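Local coordinates for protein succinyl-CoA:3-ketoacid-coenzyme A transferase subunit B (Bacillus subtilis, PDB 3CDK) that probably transfers coenzyme A from succinyl-CoA to a 3-oxo acid, yielding a 3-oxoacyl-CoA and succinate, at residues A15-I19 / V35-P40; V110-G114 / F183-M188; S155-K159 / K205-D209. All blocks are in the same frame, centred on the assembly; numbering follows the deposited sequence. Where two conformers were deposited one is given.

Overall arrangement
From the N terminus, helix 5-16 leads into contact 1, which closes a short loop of 15 residues holding strand 24-27 and ties the helix end to the segment that precedes strand 46-49. It is complete before the other two begin, and its centre lies about 24 Å from that of contact 2. Contact 2 then joins the turn after strand 109-111 to the hairpin of strands 179-184 and 187-193, closing 68 residues. Contact 3 starts inside that loop, at strand 157-158, and ends beyond it, at 205-209, so the two cross. Their centres are about 11 Å apart, and they meet through neighbouring strands 109-111 and 157-158 and through E112 with D209.

Contact 1. Residues A15-I19 / V35-P40; sequences AVQEI and VANEIP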
loop_
_atom_site.group_PDB
_atom_site.type_symbol
_atom_site.label_atom_id
_atom_site.label_comp_id
_atom_site.label_asym_id
_atom_site.label_seq_id
_atom_site.Cartn_x
_atom_site.Cartn_y
_atom_site.Cartn_z
ATOM N N ALA B 15 16.529 25.840 -14.549
ATOM C CA ALA B 15 15.994 24.673 -13.845
ATOM C C ALA B 15 16.571 23.353 -14.384
ATOM O O ALA B 15 16.973 22.504 -13.598
ATOM C CB ALA B 15 14.444 24.669 -13.885
ATOM N N VAL B 16 16.635 23.202 -15.714
ATOM C CA VAL B 16 17.186 21.987 -16.343
ATOM C C VAL B 16 18.485 21.488 -15.657
ATOM O O VAL B 16 18.684 20.292 -15.440
ATOM C CB VAL B 16 17.467 22.191 -17.856
ATOM C CG1 VAL B 16 18.095 20.957 -18.440
ATOM C CG2 VAL B 16 16.213 22.477 -18.586
ATOM N N GLN B 17 19.353 22.433 -15.325
ATOM C CA GLN B 17 20.591 22.164 -14.609
ATOM C C GLN B 17 20.437 21.463 -13.260
ATOM O O GLN B 17 21.431 21.082 -12.657
ATOM C CB GLN B 17 21.332 23.475 -14.388
ATOM C CG GLN B 17 21.466 24.329 -15.630
ATOM C CD GLN B 17 22.245 25.589 -15.358
ATOM O OE1 GLN B 17 22.951 25.692 -14.345
ATOM N NE2 GLN B 17 22.122 26.567 -16.254
ATOM N N GLU B 18 19.210 21.303 -12.780
ATOM C CA GLU B 18 19.017 20.629 -11.508
ATOM C C GLU B 18 18.924 19.105 -11.682
ATOM O O GLU B 18 19.147 18.334 -10.728
ATOM C CB GLU B 18 17.806 21.187 -10.758
ATOM C CG GLU B 18 17.822 22.704 -10.511
ATOM C CD GLU B 18 18.869 23.169 -9.502
ATOM O OE1 GLU B 18 18.847 22.697 -8.348
ATOM O OE2 GLU B 18 19.708 24.040 -9.854
ATOM N N ILE B 19 18.655 18.680 -12.889
ATOM C CA ILE B 19 18.561 17.270 -13.174
ATOM C C ILE B 19 19.944 16.645 -13.387
ATOM O O ILE B 19 20.609 16.909 -14.370
ATOM C CB ILE B 19 17.654 17.123 -14.382
ATOM C CG1 ILE B 19 16.228 17.482 -13.959
ATOM C CG2 ILE B 19 17.678 15.726 -14.893
ATOM C CD1 ILE B 19 15.567 18.329 -14.916
ATOM N N VAL B 35 10.455 22.026 -18.695
ATOM C CA VAL B 35 11.834 21.606 -18.422
ATOM C C VAL B 35 12.234 20.285 -19.109
ATOM O O VAL B 35 13.393 20.116 -19.473
ATOM C CB VAL B 35 12.100 21.537 -16.867
ATOM C CG1 VAL B 35 13.536 21.148 -16.538
ATOM C CG2 VAL B 35 11.744 22.876 -16.174
ATOM N N ALA B 36 11.278 19.371 -19.291
ATOM C CA ALA B 36 11.547 18.030 -19.839
ATOM C C ALA B 36 12.126 18.020 -21.252
ATOM O O ALA B 36 12.981 17.189 -21.544
ATOM C CB ALA B 36 10.315 17.171 -19.772
ATOM N N ASN B 37 11.641 18.934 -22.100
ATOM C CA ASN B 37 12.139 19.123 -23.467
ATOM C C ASN B 37 13.635 19.312 -23.485
ATOM O O ASN B 37 14.353 18.627 -24.217
ATOM C CB ASN B 37 11.520 20.374 -24.108
ATOM C CG ASN B 37 10.050 20.219 -24.397
ATOM O OD1 ASN B 37 9.620 19.220 -24.978
ATOM N ND2 ASN B 37 9.263 21.219 -24.001
ATOM N N GLU B 38 14.086 20.255 -22.664
ATOM C CA GLU B 38 15.459 20.724 -22.710
ATOM C C GLU B 38 16.381 19.983 -21.737
ATOM O O GLU B 38 17.380 20.510 -21.246
ATOM C CB GLU B 38 15.556 22.270 -22.707
ATOM C CG GLU B 38 15.141 22.952 -24.069
ATOM C CD GLU B 38 16.111 22.691 -25.280
ATOM O OE1 GLU B 38 17.153 22.001 -25.122
ATOM O OE2 GLU B 38 15.831 23.188 -26.410
ATOM N N ILE B 39 16.061 18.713 -21.540
ATOM C CA ILE B 39 16.978 17.785 -20.898
ATOM C C ILE B 39 17.970 17.251 -21.923
ATOM O O ILE B 39 17.553 16.735 -22.962
ATOM C CB ILE B 39 16.219 16.630 -20.236
ATOM C CG1 ILE B 39 15.570 17.117 -18.937
ATOM C CG2 ILE B 39 17.145 15.463 -19.971
ATOM C CD1 ILE B 39 14.428 16.260 -18.456
ATOM N N PRO B 40 19.282 17.385 -21.638
ATOM C CA PRO B 40 20.316 17.009 -22.607
ATOM C C PRO B 40 20.588 15.504 -22.625
ATOM O O PRO B 40 20.427 14.819 -21.607
ATOM C CB PRO B 40 21.561 17.784 -22.135
ATOM C CG PRO B 40 21.148 18.515 -20.862
ATOM C CD PRO B 40 19.871 17.898 -20.388
#
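The first torsions of V16 (chi1 177°) and V35 (chi1 -178°) each set CG1 opposite the backbone N and CG2 beside it, and so fix which branches face the gap. V16 CG2 then meets V35 CG1 at 3.6 Å, the two side chains passing one another on opposite headings. The second branch of V35 is used as well, its CG2 resting 4.0 Å from A15 CB. I19 adds its terminal methyl: CD1 lies 3.8 Å from V35 CG1 and also touches I39 CG1, with the I19 and I39 side chains at about a right angle. The other branch of V16, CG1, lies beside the E38 carbonyl and 4.0 Å from P40 CD. These contacts join the end of helix 5-16, and the type I turn V16-I19 that overlaps it, to the connection between the parallel strands 24-27 and 46-49, consistent with the Rossmann-like clan to which the CoA transferase family belongs. The same helix end also packs on the sheet, A15 against I145 and I19 against L102. Beta-branched V16 and V35 suit this place because each spreads its two methyls over different neighbours, while small A15 lets the helix come close. I39 closes the type I turn that begins at A36, and the end of its side chain comes back toward I19. E18 faces elsewhere and binds R14, R141 and R173 in salt bridges.

Contact 2. Residues V110-G114 / F183-M188; sequences VSEQG and FVNGRM
The ring of F183 lies over the backbone of G114, whose CA sits above one face at 3.7 Å from the ring centroid and 25° off the normal, a CH-pi contact displaced toward the rim. With chi1 at -58°, CG stands beside the backbone N of F183, and the ring reaches across to the type I turn S111-G114. Its edge is used too: E112 O lies near the ring plane, 3.3 Å from F183 CE2. V110 CG1 reaches F183 CZ at 3.8 Å, approaching obliquely. Glycine fits at 114, where phi is positive and the bare CA lets the ring come down on the backbone; G114 N closes the turn on S111 O at 2.8 Å.

The partner is a beta hairpin, strands 179-184 and 187-193 joined by a type I' turn from V184 to R187. N185 and G186 fill its two central positions, a pairing well suited to the left-handed backbone angles required there. Its G186 O receives the CA-H of Q113, with 3.2 Å from Q113 CA to G186 O, nearly straight at 170°. M188 CB packs on E112 O, while the E112 carboxylate turns to D209 N.

The two segments are joined without conventional hydrogen bonds between them. The CA-H of Q113 meets G186 O, and E112 O lies by the F183 edge, where the ring hydrogens are probably slightly positive, so the attraction is probably a sum of dispersion and weak C-H to oxygen terms.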
loop_
_atom_site.group_PDB
_atom_site.type_symbol
_atom_site.label_atom_id
_atom_site.label_comp_id
_atom_site.label_asym_id
_atom_site.label_seq_id
_atom_site.Cartn_x
_atom_site.Cartn_y
_atom_site.Cartn_z
ATOM N N VAL B 110 6.668 32.818 -2.532
ATOM C CA VAL B 110 7.626 32.138 -1.685
ATOM C C VAL B 110 8.023 33.121 -0.571
ATOM O O VAL B 110 7.901 34.341 -0.738
ATOM C CB VAL B 110 8.836 31.607 -2.487
ATOM C CG1 VAL B 110 9.871 31.008 -1.582
ATOM C CG2 VAL B 110 8.424 30.555 -3.450
ATOM N N SER B 111 8.464 32.602 0.574
ATOM C CA SER B 111 8.790 33.449 1.734
ATOM C C SER B 111 10.212 33.223 2.181
ATOM O O SER B 111 10.833 32.222 1.787
ATOM C CB SER B 111 7.834 33.197 2.917
ATOM O OG SER B 111 8.169 32.010 3.636
ATOM N N GLU B 112 10.699 34.169 2.996
ATOM C CA GLU B 112 12.020 34.154 3.666
ATOM C C GLU B 112 12.471 32.785 4.144
ATOM O O GLU B 112 13.629 32.400 3.947
ATOM C CB GLU B 112 11.988 35.067 4.900
ATOM C CG GLU B 112 12.198 36.524 4.597
ATOM C CD GLU B 112 11.975 37.433 5.781
ATOM O OE1 GLU B 112 11.465 36.991 6.815
ATOM O OE2 GLU B 112 12.309 38.614 5.675
ATOM N N GLN B 113 11.538 32.065 4.771
ATOM C CA GLN B 113 11.822 30.798 5.419
ATOM C C GLN B 113 11.702 29.610 4.468
ATOM O O GLN B 113 11.917 28.463 4.861
ATOM C CB GLN B 113 10.934 30.637 6.656
ATOM C CG GLN B 113 11.251 31.660 7.755
ATOM C CD GLN B 113 10.227 31.673 8.908
ATOM O OE1 GLN B 113 9.503 30.701 9.127
ATOM N NE2 GLN B 113 10.172 32.786 9.646
ATOM N N GLY B 114 11.390 29.889 3.207
ATOM C CA GLY B 114 11.199 28.829 2.234
ATOM C C GLY B 114 9.829 28.170 2.272
ATOM O O GLY B 114 9.670 27.051 1.779
ATOM N N PHE B 183 17.879 28.094 0.410
ATOM C CA PHE B 183 17.431 28.152 1.796
ATOM C C PHE B 183 18.202 27.135 2.637
ATOM O O PHE B 183 18.288 25.969 2.274
ATOM C CB PHE B 183 15.923 27.906 1.908
ATOM C CG PHE B 183 15.077 28.876 1.116
ATOM C CD1 PHE B 183 14.851 28.680 -0.263
ATOM C CD2 PHE B 183 14.481 29.960 1.735
ATOM C CE1 PHE B 183 14.083 29.564 -0.995
ATOM C CE2 PHE B 183 13.686 30.846 0.999
ATOM C CZ PHE B 183 13.491 30.642 -0.367
ATOM N N VAL B 184 18.786 27.582 3.741
ATOM C CA VAL B 184 19.436 26.652 4.667
ATOM C C VAL B 184 18.989 26.938 6.091
ATOM O O VAL B 184 19.462 27.887 6.747
ATOM C CB VAL B 184 20.980 26.669 4.600
ATOM C CG1 VAL B 184 21.484 25.246 4.394
ATOM C CG2 VAL B 184 21.500 27.623 3.492
ATOM N N ASN B 185 18.057 26.106 6.540
ATOM C CA ASN B 185 17.431 26.210 7.857
ATOM C C ASN B 185 16.789 27.576 8.128
ATOM O O ASN B 185 17.158 28.269 9.065
ATOM C CB ASN B 185 18.424 25.825 8.980
ATOM C CG ASN B 185 17.848 24.782 9.920
ATOM O OD1 ASN B 185 17.750 23.595 9.572
ATOM N ND2 ASN B 185 17.440 25.217 11.111
ATOM N N GLY B 186 15.828 27.949 7.293
ATOM C CA GLY B 186 15.029 29.140 7.524
ATOM C C GLY B 186 15.550 30.367 6.819
ATOM O O GLY B 186 14.791 31.265 6.505
ATOM N N ARG B 187 16.848 30.422 6.571
ATOM C CA ARG B 187 17.442 31.649 6.049
ATOM C C ARG B 187 17.476 31.608 4.526
ATOM O O ARG B 187 17.722 30.563 3.931
ATOM C CB ARG B 187 18.849 31.871 6.645
ATOM C CG ARG B 187 19.991 31.085 5.942
ATOM C CD ARG B 187 21.186 30.742 6.851
ATOM N NE ARG B 187 21.929 31.910 7.364
ATOM C CZ ARG B 187 22.867 32.599 6.697
ATOM N NH1 ARG B 187 23.188 32.285 5.439
ATOM N NH2 ARG B 187 23.486 33.628 7.289
ATOM N N MET B 188 17.214 32.742 3.901
ATOM C CA MET B 188 17.309 32.846 2.461
ATOM C C MET B 188 18.604 33.575 2.097
ATOM O O MET B 188 19.029 34.526 2.775
ATOM C CB MET B 188 16.088 33.572 1.906
ATOM C CG MET B 188 15.993 33.612 0.397
ATOM S SD MET B 188 14.500 34.410 -0.250
ATOM C CE MET B 188 14.638 36.063 0.387
#

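Contact 3. Residues S155-K159 / K205-D209; sequences SKVKK and KTEAD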
loop_
_atom_site.group_PDB
_atom_site.type_symbol
_atom_site.label_atom_id
_atom_site.label_comp_id
_atom_site.label_asym_id
_atom_site.label_seq_id
_atom_site.Cartn_x
_atom_site.Cartn_y
_atom_site.Cartn_z
ATOM N N SER B 155 6.058 42.291 -5.617
ATOM C CA SER B 155 6.941 41.127 -5.601
ATOM C C SER B 155 6.253 39.861 -5.051
ATOM O O SER B 155 5.331 39.936 -4.245
ATOM C CB SER B 155 8.239 41.442 -4.858
ATOM O OG SER B 155 8.458 40.642 -3.716
ATOM N N LYS B 156 6.708 38.703 -5.509
ATOM C CA LYS B 156 6.183 37.437 -5.033
ATOM C C LYS B 156 7.134 36.790 -4.003
ATOM O O LYS B 156 6.886 35.690 -3.517
ATOM C CB LYS B 156 5.974 36.502 -6.226
ATOM C CG LYS B 156 4.935 36.986 -7.213
ATOM C CD LYS B 156 5.325 36.623 -8.620
ATOM C CE LYS B 156 4.170 36.030 -9.401
ATOM N NZ LYS B 156 4.008 34.574 -9.177
ATOM N N VAL B 157 8.230 37.479 -3.681
ATOM C CA VAL B 157 9.236 36.931 -2.770
ATOM C C VAL B 157 9.167 37.696 -1.461
ATOM O O VAL B 157 9.704 38.791 -1.340
ATOM C CB VAL B 157 10.658 37.018 -3.376
ATOM C CG1 VAL B 157 11.601 36.131 -2.603
ATOM C CG2 VAL B 157 10.642 36.613 -4.849
ATOM N N LYS B 158 8.510 37.097 -0.477
ATOM C CA LYS B 158 8.007 37.867 0.661
ATOM C C LYS B 158 8.537 37.400 1.993
ATOM O O LYS B 158 9.027 36.282 2.096
ATOM C CB LYS B 158 6.490 37.768 0.722
ATOM C CG LYS B 158 5.846 37.130 -0.471
ATOM C CD LYS B 158 4.480 37.720 -0.643
ATOM C CE LYS B 158 4.606 39.092 -1.231
ATOM N NZ LYS B 158 3.692 40.027 -0.558
ATOM N N LYS B 159 8.409 38.267 3.003
ATOM C CA LYS B 159 8.707 37.929 4.387
ATOM C C LYS B 159 7.786 36.822 4.782
ATOM O O LYS B 159 8.213 35.759 5.177
ATOM C CB LYS B 159 8.438 39.101 5.330
ATOM C CG LYS B 159 9.520 40.123 5.367
ATOM C CD LYS B 159 9.822 40.601 6.786
ATOM C CE LYS B 159 11.188 41.236 6.801
ATOM N NZ LYS B 159 11.220 42.516 7.589
ATOM N N LYS B 205 13.482 44.677 -5.695
ATOM C CA LYS B 205 12.384 43.865 -6.157
ATOM C C LYS B 205 11.936 42.738 -5.212
ATOM O O LYS B 205 11.130 41.912 -5.612
ATOM C CB LYS B 205 12.671 43.350 -7.570
ATOM C CG LYS B 205 12.471 44.435 -8.615
ATOM C CD LYS B 205 12.604 43.931 -10.038
ATOM C CE LYS B 205 12.585 45.099 -10.987
ATOM N NZ LYS B 205 12.920 44.628 -12.336
ATOM N N THR B 206 12.435 42.718 -3.972
ATOM C CA THR B 206 12.176 41.611 -3.044
ATOM C C THR B 206 11.688 42.085 -1.687
ATOM O O THR B 206 12.260 43.005 -1.108
ATOM C CB THR B 206 13.414 40.751 -2.854
ATOM O OG1 THR B 206 13.820 40.248 -4.125
ATOM C CG2 THR B 206 13.130 39.588 -1.943
ATOM N N GLU B 207 10.628 41.456 -1.187
ATOM C CA GLU B 207 10.087 41.831 0.106
ATOM C C GLU B 207 10.741 41.013 1.197
ATOM O O GLU B 207 10.939 41.498 2.310
ATOM C CB GLU B 207 8.591 41.599 0.151
ATOM C CG GLU B 207 7.844 42.098 -1.071
ATOM C CD GLU B 207 6.516 42.775 -0.720
ATOM O OE1 GLU B 207 6.502 44.040 -0.798
ATOM O OE2 GLU B 207 5.522 42.057 -0.368
ATOM N N ALA B 208 11.065 39.767 0.873
ATOM C CA ALA B 208 11.843 38.907 1.750
ATOM C C ALA B 208 13.193 39.508 2.182
ATOM O O ALA B 208 13.765 40.342 1.485
ATOM C CB ALA B 208 12.078 37.590 1.072
ATOM N N ASP B 209 13.670 39.065 3.350
ATOM C CA ASP B 209 15.047 39.260 3.833
ATOM C C ASP B 209 15.952 38.124 3.395
ATOM O O ASP B 209 15.617 36.927 3.563
ATOM C CB ASP B 209 15.091 39.234 5.355
ATOM C CG ASP B 209 14.932 40.585 5.967
ATOM O OD1 ASP B 209 14.582 41.536 5.232
ATOM O OD2 ASP B 209 15.171 40.689 7.195
#
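Backbone bonds lead this contact, and V157 O carries two of them. E207 N approaches V157 O at 2.8 Å, nearly in line with the C=O bond. A208 N also comes to V157 O at 2.8 Å, tilted from the carbonyl plane but with a straighter N-H of 162°. S155 OG sits next to this pair: it accepts V157 N at 3.2 Å in an ST turn and, weakly, E207 N. Serine suits the place, being short enough to serve its own backbone and the neighbouring segment together.

The charged groups are mostly exposed. The side chains of K158 and E207 travel together and close a salt bridge of 2.7 Å between K158 NZ and E207 OE2. Two kinks late in the K158 chain bring its amine back to the carboxylate. K159 and D209 cross obliquely, their charges 4.2 Å apart from NZ to OD1, beyond a salt bridge.

The apolar part is buried at V157 and A208. V157 CG1 touches T206 CG2 at 3.8 Å and A208 CB at 4.0 Å, while V157 and A208 also rest on M188 of strand 187-193. Thus strand 157-158, paired with 109-111 in a three-stranded sheet, receives the segment between helix 199-204 and strand 211-212, which runs almost parallel to it.

With two N-H groups converging on it, V157 O is probably polarised, and main-chain atoms supply both of these bonds; the K158-E207 pair adds an electrostatic tie that solvent probably weakens, E207 being exposed.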